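Local atomic coordinates of iron-chelator utilization protein (Thermobifida fusca TM51, PDB entry 4YHB), a protein that binds FAD and zinc and probably reduces the ferric iron of siderophores, as expected of a siderophore-interacting flavoprotein oxidoreductase. Residues R34-G39 with A98-I103; E65-V70 with P82-R87; G226-A231 with Y255-V260. One frame throughout, in Å; residues are numbered along the deposited sequence.

Contact 1. Residues R34-G39 with A98-I103. Unlike the reference sequence in segment 98-103: R99 (reference Gly).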
loop_
_atom_site.group_PDB
_atom_site.type_symbol
_atom_site.label_atom_id
_atom_site.label_comp_id
_atom_site.label_asym_id
_atom_site.label_seq_id
_atom_site.Cartn_x
_atom_site.Cartn_y
_atom_site.Cartn_z
ATOM N N ARG A 34 4.403 1.086 -12.145
ATOM C CA ARG A 34 5.115 0.097 -11.358
ATOM C C ARG A 34 6.591 0.327 -11.589
ATOM O O ARG A 34 7.052 0.350 -12.736
ATOM C CB ARG A 34 4.687 -1.320 -11.759
ATOM C CG ARG A 34 5.444 -2.433 -11.070
ATOM C CD ARG A 34 4.739 -3.769 -11.234
ATOM N NE ARG A 34 3.458 -3.772 -10.533
ATOM C CZ ARG A 34 2.523 -4.703 -10.674
ATOM N NH1 ARG A 34 2.704 -5.718 -11.511
ATOM N NH2 ARG A 34 1.399 -4.608 -9.982
ATOM N N VAL A 35 7.320 0.537 -10.494
ATOM C CA VAL A 35 8.709 0.957 -10.552
ATOM C C VAL A 35 9.569 -0.065 -9.818
ATOM O O VAL A 35 9.240 -0.444 -8.688
ATOM C CB VAL A 35 8.874 2.360 -9.914
ATOM C CG1 VAL A 35 10.342 2.777 -9.851
ATOM C CG2 VAL A 35 8.032 3.396 -10.666
ATOM N N ASP A 36 10.649 -0.529 -10.453
ATOM C CA ASP A 36 11.626 -1.364 -9.747
ATOM C C ASP A 36 12.825 -0.512 -9.335
ATOM O O ASP A 36 13.414 0.157 -10.189
ATOM C CB ASP A 36 12.106 -2.533 -10.617
ATOM C CG ASP A 36 10.993 -3.510 -10.984
ATOM O OD1 ASP A 36 10.010 -3.643 -10.217
ATOM O OD2 ASP A 36 11.111 -4.158 -12.055
ATOM N N LEU A 37 13.174 -0.544 -8.041
ATOM C CA LEU A 37 14.302 0.211 -7.488
ATOM C C LEU A 37 15.437 -0.746 -7.122
ATOM O O LEU A 37 15.191 -1.801 -6.544
ATOM C CB LEU A 37 13.879 1.004 -6.244
ATOM C CG LEU A 37 12.746 2.027 -6.433
ATOM C CD1 LEU A 37 12.177 2.462 -5.083
ATOM C CD2 LEU A 37 13.307 3.224 -7.168
ATOM N N GLY A 38 16.670 -0.382 -7.456
ATOM C CA GLY A 38 17.810 -1.237 -7.150
ATOM C C GLY A 38 19.018 -0.433 -6.723
ATOM O O GLY A 38 18.928 0.784 -6.568
ATOM N N GLY A 39 20.153 -1.113 -6.556
ATOM C CA GLY A 39 21.391 -0.465 -6.153
ATOM C C GLY A 39 21.983 -1.217 -4.975
ATOM O O GLY A 39 21.277 -1.953 -4.293
ATOM N N ALA A 98 17.113 -10.955 -7.343
ATOM C CA ALA A 98 17.192 -9.910 -8.360
ATOM C C ALA A 98 17.705 -8.605 -7.760
ATOM O O ALA A 98 18.178 -7.718 -8.479
ATOM C CB ALA A 98 15.820 -9.692 -9.015
ATOM N N ARG A 99 17.599 -8.504 -6.435
ATOM C CA ARG A 99 17.967 -7.304 -5.685
ATOM C C ARG A 99 17.183 -6.108 -6.194
ATOM O O ARG A 99 17.758 -5.074 -6.527
ATOM C CB ARG A 99 19.473 -7.037 -5.769
ATOM C CG ARG A 99 20.309 -8.202 -5.274
ATOM C CD ARG A 99 21.769 -7.816 -5.056
ATOM N NE ARG A 99 22.135 -7.939 -3.647
ATOM C CZ ARG A 99 22.638 -6.956 -2.906
ATOM N NH1 ARG A 99 22.866 -5.758 -3.435
ATOM N NH2 ARG A 99 22.926 -7.179 -1.632
ATOM N N LEU A 100 15.867 -6.266 -6.259
ATOM C CA LEU A 100 14.996 -5.211 -6.769
ATOM C C LEU A 100 13.774 -5.019 -5.870
ATOM O O LEU A 100 13.134 -5.989 -5.479
ATOM C CB LEU A 100 14.542 -5.534 -8.196
ATOM C CG LEU A 100 15.510 -5.403 -9.375
ATOM C CD1 LEU A 100 14.819 -5.847 -10.675
ATOM C CD2 LEU A 100 16.058 -3.977 -9.512
ATOM N N LEU A 101 13.475 -3.764 -5.543
ATOM C CA LEU A 101 12.297 -3.397 -4.763
ATOM C C LEU A 101 11.248 -2.819 -5.693
ATOM O O LEU A 101 11.509 -1.815 -6.351
ATOM C CB LEU A 101 12.660 -2.374 -3.682
ATOM C CG LEU A 101 11.517 -1.618 -3.000
ATOM C CD1 LEU A 101 10.565 -2.585 -2.306
ATOM C CD2 LEU A 101 12.051 -0.558 -2.012
ATOM N N THR A 102 10.068 -3.442 -5.741
ATOM C CA THR A 102 8.995 -2.972 -6.612
ATOM C C THR A 102 7.962 -2.148 -5.839
ATOM O O THR A 102 7.477 -2.562 -4.777
ATOM C CB THR A 102 8.279 -4.139 -7.313
ATOM O OG1 THR A 102 9.230 -4.875 -8.082
ATOM C CG2 THR A 102 7.179 -3.619 -8.245
ATOM N N ILE A 103 7.652 -0.974 -6.375
ATOM C CA ILE A 103 6.662 -0.079 -5.791
ATOM C C ILE A 103 5.630 0.316 -6.834
ATOM O O ILE A 103 5.993 0.745 -7.940
ATOM C CB ILE A 103 7.292 1.219 -5.256
ATOM C CG1 ILE A 103 8.527 0.937 -4.394
ATOM C CG2 ILE A 103 6.220 2.084 -4.543
ATOM C CD1 ILE A 103 8.249 0.617 -2.976
HETATM O O HOH W 1 20.006 -3.873 -7.334
#

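Contact 2. Residues E65-V70 with P82-R87. With FAD (flavin-adenine dinucleotide), chain C.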
loop_
_atom_site.group_PDB
_atom_site.type_symbol
_atom_site.label_atom_id
_atom_site.label_comp_id
_atom_site.label_asym_id
_atom_site.label_seq_id
_atom_site.Cartn_x
_atom_site.Cartn_y
_atom_site.Cartn_z
ATOM N N GLU A 65 16.399 20.583 -4.546
ATOM C CA GLU A 65 16.794 20.019 -3.261
ATOM C C GLU A 65 16.362 18.557 -3.136
ATOM O O GLU A 65 15.297 18.177 -3.613
ATOM C CB GLU A 65 16.178 20.859 -2.138
ATOM C CG GLU A 65 16.759 20.635 -0.754
ATOM C CD GLU A 65 16.178 21.597 0.272
ATOM O OE1 GLU A 65 15.120 22.199 -0.011
ATOM O OE2 GLU A 65 16.783 21.752 1.355
ATOM N N HIS A 66 17.188 17.724 -2.518
ATOM C CA HIS A 66 16.776 16.346 -2.275
ATOM C C HIS A 66 17.315 15.839 -0.952
ATOM O O HIS A 66 18.426 15.301 -0.880
ATOM C CB HIS A 66 17.227 15.423 -3.402
ATOM C CG HIS A 66 16.530 14.097 -3.402
ATOM N ND1 HIS A 66 16.591 13.222 -4.465
ATOM C CD2 HIS A 66 15.755 13.495 -2.466
ATOM C CE1 HIS A 66 15.881 12.144 -4.187
ATOM N NE2 HIS A 66 15.365 12.283 -2.977
ATOM N N VAL A 67 16.511 16.003 0.090
ATOM C CA VAL A 67 16.908 15.584 1.422
ATOM C C VAL A 67 16.654 14.098 1.606
ATOM O O VAL A 67 15.559 13.595 1.326
ATOM C CB VAL A 67 16.162 16.359 2.510
ATOM C CG1 VAL A 67 16.788 16.061 3.878
ATOM C CG2 VAL A 67 16.214 17.843 2.225
ATOM N N LEU A 68 17.677 13.400 2.069
ATOM C CA LEU A 68 17.595 11.964 2.301
ATOM C C LEU A 68 17.463 11.687 3.798
ATOM O O LEU A 68 17.776 12.561 4.611
ATOM C CB LEU A 68 18.835 11.280 1.715
ATOM C CG LEU A 68 19.047 11.495 0.215
ATOM C CD1 LEU A 68 20.352 10.855 -0.243
ATOM C CD2 LEU A 68 17.862 10.938 -0.582
ATOM N N PRO A 69 17.005 10.475 4.177
ATOM C CA PRO A 69 16.890 10.166 5.607
ATOM C C PRO A 69 18.238 10.184 6.320
ATOM O O PRO A 69 19.224 9.712 5.757
ATOM C CB PRO A 69 16.325 8.743 5.627
ATOM C CG PRO A 69 15.842 8.459 4.248
ATOM C CD PRO A 69 16.636 9.325 3.329
ATOM N N VAL A 70 18.266 10.691 7.548
ATOM C CA VAL A 70 19.441 10.556 8.405
ATOM C C VAL A 70 19.126 9.556 9.506
ATOM O O VAL A 70 18.226 9.786 10.297
ATOM C CB VAL A 70 19.853 11.910 9.022
ATOM C CG1 VAL A 70 20.871 11.709 10.152
ATOM C CG2 VAL A 70 20.416 12.832 7.940
ATOM N N PRO A 82 13.737 20.898 7.514
ATOM C CA PRO A 82 13.067 21.593 6.411
ATOM C C PRO A 82 13.449 20.993 5.056
ATOM O O PRO A 82 14.566 20.491 4.887
ATOM C CB PRO A 82 13.560 23.039 6.551
ATOM C CG PRO A 82 14.858 22.930 7.282
ATOM C CD PRO A 82 14.729 21.749 8.199
ATOM N N GLY A 83 12.510 21.018 4.113
ATOM C CA GLY A 83 12.755 20.522 2.767
ATOM C C GLY A 83 12.503 19.035 2.541
ATOM O O GLY A 83 12.571 18.564 1.403
ATOM N N VAL A 84 12.227 18.280 3.601
ATOM C CA VAL A 84 12.026 16.843 3.428
ATOM C C VAL A 84 10.671 16.567 2.783
ATOM O O VAL A 84 9.674 17.222 3.077
ATOM C CB VAL A 84 12.115 16.065 4.760
ATOM C CG1 VAL A 84 13.517 16.205 5.367
ATOM C CG2 VAL A 84 11.054 16.539 5.736
ATOM N N ILE A 85 10.653 15.590 1.889
ATOM C CA ILE A 85 9.414 15.139 1.270
ATOM C C ILE A 85 9.381 13.636 1.344
ATOM O O ILE A 85 9.943 12.970 0.486
ATOM C CB ILE A 85 9.300 15.570 -0.202
ATOM C CG1 ILE A 85 9.489 17.083 -0.337
ATOM C CG2 ILE A 85 7.918 15.137 -0.783
ATOM C CD1 ILE A 85 9.591 17.569 -1.769
ATOM N N TYR A 86 8.761 13.095 2.387
ATOM C CA TYR A 86 8.701 11.652 2.517
ATOM C C TYR A 86 7.239 11.219 2.552
ATOM O O TYR A 86 6.378 11.963 3.028
ATOM C CB TYR A 86 9.469 11.166 3.762
ATOM C CG TYR A 86 8.928 11.671 5.082
ATOM C CD1 TYR A 86 7.897 11.011 5.728
ATOM C CD2 TYR A 86 9.458 12.811 5.684
ATOM C CE1 TYR A 86 7.393 11.473 6.931
ATOM C CE2 TYR A 86 8.952 13.285 6.888
ATOM C CZ TYR A 86 7.920 12.611 7.503
ATOM O OH TYR A 86 7.414 13.064 8.702
ATOM N N ARG A 87 6.972 10.021 2.035
ATOM C CA ARG A 87 5.612 9.490 1.915
ATOM C C ARG A 87 5.659 7.975 2.033
ATOM O O ARG A 87 6.640 7.353 1.617
ATOM C CB ARG A 87 4.971 9.866 0.563
ATOM C CG ARG A 87 5.003 11.348 0.181
ATOM C CD ARG A 87 4.023 12.140 1.002
ATOM N NE ARG A 87 3.852 13.511 0.526
ATOM C CZ ARG A 87 4.412 14.580 1.089
ATOM N NH1 ARG A 87 5.206 14.442 2.142
ATOM N NH2 ARG A 87 4.167 15.792 0.600
HETATM P PA FAD C . 0.408 14.440 -0.542
HETATM O O1A FAD C . 1.380 15.624 -0.452
HETATM O O2A FAD C . 0.512 13.503 0.721
HETATM O O5B FAD C . -1.091 15.028 -0.501
HETATM C C5B FAD C . -1.426 16.146 -1.241
HETATM C C4B FAD C . -2.933 16.112 -1.564
HETATM O O4B FAD C . -3.257 15.081 -2.457
HETATM C C3B FAD C . -3.771 15.915 -0.373
HETATM O O3B FAD C . -4.891 16.722 -0.546
HETATM C C2B FAD C . -4.133 14.538 -0.416
HETATM O O2B FAD C . -5.416 14.253 0.128
HETATM C C1B FAD C . -4.180 14.236 -1.855
HETATM N N9A FAD C . -3.843 12.865 -2.215
HETATM C C8A FAD C . -2.876 12.095 -1.670
HETATM N N7A FAD C . -2.873 10.907 -2.290
HETATM C C5A FAD C . -3.815 10.939 -3.261
HETATM C C6A FAD C . -4.264 10.022 -4.212
HETATM N N6A FAD C . -3.659 8.739 -4.298
HETATM N N1A FAD C . -5.258 10.366 -5.048
HETATM C C2A FAD C . -5.831 11.587 -4.978
HETATM N N3A FAD C . -5.424 12.489 -4.080
HETATM C C4A FAD C . -4.437 12.179 -3.210
HETATM N N1 FAD C . 0.008 5.063 -2.297
HETATM C C2 FAD C . 0.325 4.524 -3.475
HETATM O O2 FAD C . 0.090 5.134 -4.507
HETATM N N3 FAD C . 0.918 3.290 -3.486
HETATM C C4 FAD C . 1.185 2.615 -2.347
HETATM O O4 FAD C . 1.725 1.520 -2.424
HETATM C C4X FAD C . 0.855 3.151 -1.102
HETATM N N5 FAD C . 1.098 2.504 0.096
HETATM C C5X FAD C . 0.766 3.098 1.266
HETATM C C6 FAD C . 1.018 2.450 2.480
HETATM C C7 FAD C . 0.718 2.986 3.567
HETATM C C7M FAD C . 1.044 2.174 4.834
HETATM C C8 FAD C . 0.198 4.101 3.733
HETATM C C8M FAD C . -0.158 4.696 5.066
HETATM C C9 FAD C . -0.114 4.870 2.644
HETATM C C9A FAD C . 0.145 4.444 1.200
HETATM N N10 FAD C . -0.088 5.038 0.040
HETATM C C10 FAD C . 0.246 4.429 -1.119
HETATM C "C1'" FAD C . -0.731 6.370 0.018
HETATM C "C2'" FAD C . 0.255 7.492 -0.090
HETATM O "O2'" FAD C . 1.091 7.474 0.999
HETATM C "C3'" FAD C . -0.548 8.837 -0.175
HETATM O "O3'" FAD C . -1.415 8.728 -1.261
HETATM C "C4'" FAD C . 0.289 10.088 -0.194
HETATM O "O4'" FAD C . -0.461 11.154 0.209
HETATM C "C5'" FAD C . 0.846 10.430 -1.585
HETATM O "O5'" FAD C . 1.892 11.370 -1.545
HETATM P P FAD C . 1.664 12.708 -2.355
HETATM O O1P FAD C . 2.951 13.501 -2.040
HETATM O O2P FAD C . 1.251 12.233 -3.775
HETATM O O3P FAD C . 0.590 13.813 -2.005
HETATM O O HOH W 2 12.923 14.297 0.691
HETATM O O HOH W 3 13.807 16.843 -0.751
#

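Contact 3. Residues G226-A231 with Y255-V260. With FAD (flavin-adenine dinucleotide), chain C.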
loop_
_atom_site.group_PDB
_atom_site.type_symbol
_atom_site.label_atom_id
_atom_site.label_comp_id
_atom_site.label_asym_id
_atom_site.label_seq_id
_atom_site.Cartn_x
_atom_site.Cartn_y
_atom_site.Cartn_z
ATOM N N GLY A 226 -8.269 -0.981 3.273
ATOM C CA GLY A 226 -7.307 0.104 3.225
ATOM C C GLY A 226 -7.773 1.119 2.198
ATOM O O GLY A 226 -8.402 0.774 1.209
ATOM N N GLY A 227 -7.471 2.381 2.429
ATOM C CA GLY A 227 -7.896 3.416 1.509
ATOM C C GLY A 227 -8.084 4.733 2.223
ATOM O O GLY A 227 -7.396 5.009 3.211
ATOM N N GLU A 228 -9.019 5.542 1.737
ATOM C CA GLU A 228 -9.182 6.909 2.224
ATOM C C GLU A 228 -9.787 6.883 3.627
ATOM O O GLU A 228 -10.781 6.188 3.871
ATOM C CB GLU A 228 -10.041 7.720 1.257
ATOM C CG GLU A 228 -9.851 9.239 1.345
ATOM C CD GLU A 228 -10.720 9.888 2.416
ATOM O OE1 GLU A 228 -11.651 9.222 2.927
ATOM O OE2 GLU A 228 -10.464 11.068 2.736
ATOM N N ALA A 229 -9.181 7.643 4.539
ATOM C CA ALA A 229 -9.464 7.521 5.973
ATOM C C ALA A 229 -10.947 7.692 6.322
ATOM O O ALA A 229 -11.508 6.899 7.082
ATOM C CB ALA A 229 -8.635 8.525 6.745
ATOM N N ASP A 230 -11.574 8.717 5.764
ATOM C CA ASP A 230 -12.968 9.018 6.085
ATOM C C ASP A 230 -13.924 7.978 5.504
ATOM O O ASP A 230 -14.946 7.661 6.116
ATOM C CB ASP A 230 -13.346 10.418 5.596
ATOM C CG ASP A 230 -12.616 11.520 6.351
ATOM O OD1 ASP A 230 -12.177 11.280 7.500
ATOM O OD2 ASP A 230 -12.479 12.633 5.794
ATOM N N ALA A 231 -13.593 7.452 4.327
ATOM C CA ALA A 231 -14.365 6.377 3.720
ATOM C C ALA A 231 -14.329 5.124 4.578
ATOM O O ALA A 231 -15.280 4.348 4.593
ATOM C CB ALA A 231 -13.845 6.069 2.305
ATOM N N TYR A 255 -4.949 5.035 4.510
ATOM C CA TYR A 255 -3.678 5.268 3.814
ATOM C C TYR A 255 -3.473 6.727 3.393
ATOM O O TYR A 255 -2.353 7.192 3.188
ATOM C CB TYR A 255 -3.588 4.354 2.584
ATOM C CG TYR A 255 -3.058 2.968 2.899
ATOM C CD1 TYR A 255 -2.988 2.507 4.212
ATOM C CD2 TYR A 255 -2.587 2.138 1.891
ATOM C CE1 TYR A 255 -2.487 1.245 4.507
ATOM C CE2 TYR A 255 -2.084 0.865 2.181
ATOM C CZ TYR A 255 -2.045 0.429 3.483
ATOM O OH TYR A 255 -1.545 -0.820 3.772
ATOM N N TRP A 256 -4.575 7.445 3.272
ATOM C CA TRP A 256 -4.545 8.835 2.900
ATOM C C TRP A 256 -5.883 9.458 3.271
ATOM O O TRP A 256 -6.816 8.754 3.652
ATOM C CB TRP A 256 -4.280 8.996 1.402
ATOM C CG TRP A 256 -5.453 8.612 0.515
ATOM C CD1 TRP A 256 -5.911 7.353 0.254
ATOM C CD2 TRP A 256 -6.281 9.506 -0.232
ATOM N NE1 TRP A 256 -6.987 7.406 -0.617
ATOM C CE2 TRP A 256 -7.227 8.719 -0.931
ATOM C CE3 TRP A 256 -6.313 10.896 -0.387
ATOM C CZ2 TRP A 256 -8.189 9.279 -1.765
ATOM C CZ3 TRP A 256 -7.270 11.451 -1.224
ATOM C CH2 TRP A 256 -8.198 10.643 -1.894
ATOM N N ARG A 257 -5.959 10.776 3.170
ATOM C CA ARG A 257 -7.185 11.500 3.499
ATOM C C ARG A 257 -7.258 12.763 2.656
ATOM O O ARG A 257 -6.274 13.505 2.576
ATOM C CB ARG A 257 -7.217 11.839 5.001
ATOM C CG ARG A 257 -8.530 12.480 5.452
ATOM C CD ARG A 257 -8.602 12.602 6.968
ATOM N NE ARG A 257 -9.893 13.145 7.381
ATOM C CZ ARG A 257 -10.051 14.008 8.377
ATOM N NH1 ARG A 257 -8.991 14.430 9.057
ATOM N NH2 ARG A 257 -11.263 14.448 8.689
ATOM N N ARG A 258 -8.410 13.011 2.025
ATOM C CA ARG A 258 -8.604 14.218 1.225
ATOM C C ARG A 258 -8.332 15.464 2.046
ATOM O O ARG A 258 -8.793 15.574 3.183
ATOM C CB ARG A 258 -10.038 14.295 0.668
ATOM C CG ARG A 258 -10.383 13.229 -0.341
ATOM C CD ARG A 258 -11.844 13.351 -0.792
ATOM N NE ARG A 258 -12.176 14.712 -1.194
ATOM C CZ ARG A 258 -12.984 15.513 -0.504
ATOM N NH1 ARG A 258 -13.552 15.078 0.616
ATOM N NH2 ARG A 258 -13.233 16.745 -0.937
ATOM N N GLY A 259 -7.582 16.395 1.459
ATOM C CA GLY A 259 -7.253 17.654 2.105
ATOM C C GLY A 259 -6.105 17.549 3.093
ATOM O O GLY A 259 -5.733 18.545 3.723
ATOM N N VAL A 260 -5.537 16.353 3.236
ATOM C CA VAL A 260 -4.419 16.153 4.158
ATOM C C VAL A 260 -3.180 15.703 3.395
ATOM O O VAL A 260 -3.235 14.773 2.594
ATOM C CB VAL A 260 -4.755 15.114 5.242
ATOM C CG1 VAL A 260 -3.561 14.892 6.198
ATOM C CG2 VAL A 260 -6.005 15.531 6.014
HETATM P PA FAD C . 0.408 14.440 -0.542
HETATM O O1A FAD C . 1.380 15.624 -0.452
HETATM O O2A FAD C . 0.512 13.503 0.721
HETATM O O5B FAD C . -1.091 15.028 -0.501
HETATM C C5B FAD C . -1.426 16.146 -1.241
HETATM C C4B FAD C . -2.933 16.112 -1.564
HETATM O O4B FAD C . -3.257 15.081 -2.457
HETATM C C3B FAD C . -3.771 15.915 -0.373
HETATM O O3B FAD C . -4.891 16.722 -0.546
HETATM C C2B FAD C . -4.133 14.538 -0.416
HETATM O O2B FAD C . -5.416 14.253 0.128
HETATM C C1B FAD C . -4.180 14.236 -1.855
HETATM N N9A FAD C . -3.843 12.865 -2.215
HETATM C C8A FAD C . -2.876 12.095 -1.670
HETATM N N7A FAD C . -2.873 10.907 -2.290
HETATM C C5A FAD C . -3.815 10.939 -3.261
HETATM C C6A FAD C . -4.264 10.022 -4.212
HETATM N N6A FAD C . -3.659 8.739 -4.298
HETATM N N1A FAD C . -5.258 10.366 -5.048
HETATM C C2A FAD C . -5.831 11.587 -4.978
HETATM N N3A FAD C . -5.424 12.489 -4.080
HETATM C C4A FAD C . -4.437 12.179 -3.210
HETATM N N1 FAD C . 0.008 5.063 -2.297
HETATM C C2 FAD C . 0.325 4.524 -3.475
HETATM O O2 FAD C . 0.090 5.134 -4.507
HETATM N N3 FAD C . 0.918 3.290 -3.486
HETATM C C4 FAD C . 1.185 2.615 -2.347
HETATM O O4 FAD C . 1.725 1.520 -2.424
HETATM C C4X FAD C . 0.855 3.151 -1.102
HETATM N N5 FAD C . 1.098 2.504 0.096
HETATM C C5X FAD C . 0.766 3.098 1.266
HETATM C C6 FAD C . 1.018 2.450 2.480
HETATM C C7 FAD C . 0.718 2.986 3.567
HETATM C C7M FAD C . 1.044 2.174 4.834
HETATM C C8 FAD C . 0.198 4.101 3.733
HETATM C C8M FAD C . -0.158 4.696 5.066
HETATM C C9 FAD C . -0.114 4.870 2.644
HETATM C C9A FAD C . 0.145 4.444 1.200
HETATM N N10 FAD C . -0.088 5.038 0.040
HETATM C C10 FAD C . 0.246 4.429 -1.119
HETATM C "C1'" FAD C . -0.731 6.370 0.018
HETATM C "C2'" FAD C . 0.255 7.492 -0.090
HETATM O "O2'" FAD C . 1.091 7.474 0.999
HETATM C "C3'" FAD C . -0.548 8.837 -0.175
HETATM O "O3'" FAD C . -1.415 8.728 -1.261
HETATM C "C4'" FAD C . 0.289 10.088 -0.194
HETATM O "O4'" FAD C . -0.461 11.154 0.209
HETATM C "C5'" FAD C . 0.846 10.430 -1.585
HETATM O "O5'" FAD C . 1.892 11.370 -1.545
HETATM P P FAD C . 1.664 12.708 -2.355
HETATM O O1P FAD C . 2.951 13.501 -2.040
HETATM O O2P FAD C . 1.251 12.233 -3.775
HETATM O O3P FAD C . 0.590 13.813 -2.005
#

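Contact 1. Residues R34-G39 with A98-I103
With its OG1 beside the backbone N (chi1 -59°), T102 reaches across to D36, whose CG takes the same setting (chi1 -63°); the two side chains lie alongside, pointing the same way. T102 OG1 donates to D36 OD1 at 2.6 Å, meeting it from above the carboxylate plane. The methyl of T102 turns to R34: T102 CG2 packs 3.5 Å from R34 CG, against the aliphatic part of an arginine whose NE pairs with D104. On the other face V35, L37, L101 and I103 gather: L37 CD1 lies 4.0 Å from I103 CG1 and 4.3 Å from L101 CD2. Strands 34-38 and 100-103 run antiparallel at 154°. V35 and I103 exchange two backbone bonds, V35 N to I103 O and I103 N to V35 O, both 2.9 Å, and L37 and L101 exchange another two. Beyond the last pair, a water takes the N-H of G39 and donates to R99 O; R99, which differs from the reference sequence, and L100 form a G1 bulge opposite D95. In the barrel, D36 OD2 is held by N24 while OD1 takes the threonine, so both oxygens of a buried carboxylate have donors, which would probably favour its charged form.

Contact 2. Residues E65-V70 with P82-R87
V67 and V84 make the closest contact here, V67 CG1 lying 3.6 Å from V84 CG1 as the two side chains meet at a slant. The other methyl, V67 CG2, sits beside the backbone N and rests 3.8 Å from G83 O. No direct hydrogen bond joins the segments; two waters do. One accepts from V67 N and can donate to G83 O, each at 3.0 Å; the second can donate to V67 O and accepts from I85 N. Both backbone groups of V67 are thus tied to 82-87 through water. E65, extended beyond CG, brings OE1 to 4.0 Å from G83 CA. G83, at phi 88°, has no room for a CB, which would run into both E65 OE1 and the carbonyl before it.

Further along, R87 bends at chi2 (-73°) and turns its guanidinium to the FAD diphosphate: NE donates to FAD O1P at 2.7 Å and NH2 to FAD O1A at 3.0 Å, one bond to each phosphate. R87 NH1 turns back to Y86 O at 2.9 Å, lying above that carbonyl's plane, while I85 CG2 sits over the rim of one guanidinium face. Three bonds therefore fix its rotation, and its positive charge probably offsets the negative charge of the diphosphate.

Outside this shell, H66 NE2 bonds to W57 O, and the N78 side chain accepts from V70 N through OD1 and donates to L68 O through ND2. Y86 meets the rings of F79 and W57. The contact lies at the surface of the FAD-binding domain: loop 65-70, between strands 53-57 and 71-72, lies against the lead-in to strand 86-95, which pairs with 53-57 in the barrel, while P112 of helix 112-118 touches both I85 and R87.

Contact 3. Residues G226-A231 with Y255-V260
G227 O accepts from Y255 N at 2.8 Å, and W256 O from A229 N at the same distance. These bonds hold the corner at G227 and the helix start against the end of strand 250-256; a type II turn, R257 to V260, follows. E228 is the N-cap: bent at chi2 (-86°), it accepts from A231 N with OE1, while the anti lone pair of OE2 takes R258 N at 2.9 Å. E228 CG lies over the six-membered ring of W256, 3.6 Å from the centroid, a CH-pi contact; the FAD adenine lies over the opposite face, toward its rim. A serine in place of W256 would probably leave the adenine without the ring face it lies against, E228 CG uncovered and D148 without the indole N-H. Y255 lays its ring over the flavin, and R257 O takes FAD O2B at 2.7 Å. The extended R257 sends NE to D230 OD2 at 3.1 Å, a salt bridge with carboxylate and guanidinium planes 83° apart; D230 OD1 also pairs with K233. The contact thus joins strand 221-226, helix 229-241 and outermost parallel strand 250-256 of a beta-alpha-beta unit beside FAD.

How the contacts relate
Along the chain, contact 2 falls between the two segments of contact 1, and contact 3 follows both. Contacts 1 and 2 belong to the FAD-binding domain and both reach its antiparallel barrel, contact 2 through the start of strand 86-95, the neighbour of 100-106; their centres lie about 20 Å apart. Contact 3 sits in the other domain, at the edge of its five-stranded parallel sheet, its centre about 26 Å from that of contact 1 and about 23 Å from that of contact 2. None of the three touches another. FAD spans the gap: R87 of 82-87 binds its diphosphate and 255-260 its flavin, adenine and ribose, so barrel and parallel-sheet domains hold the cofactor jointly.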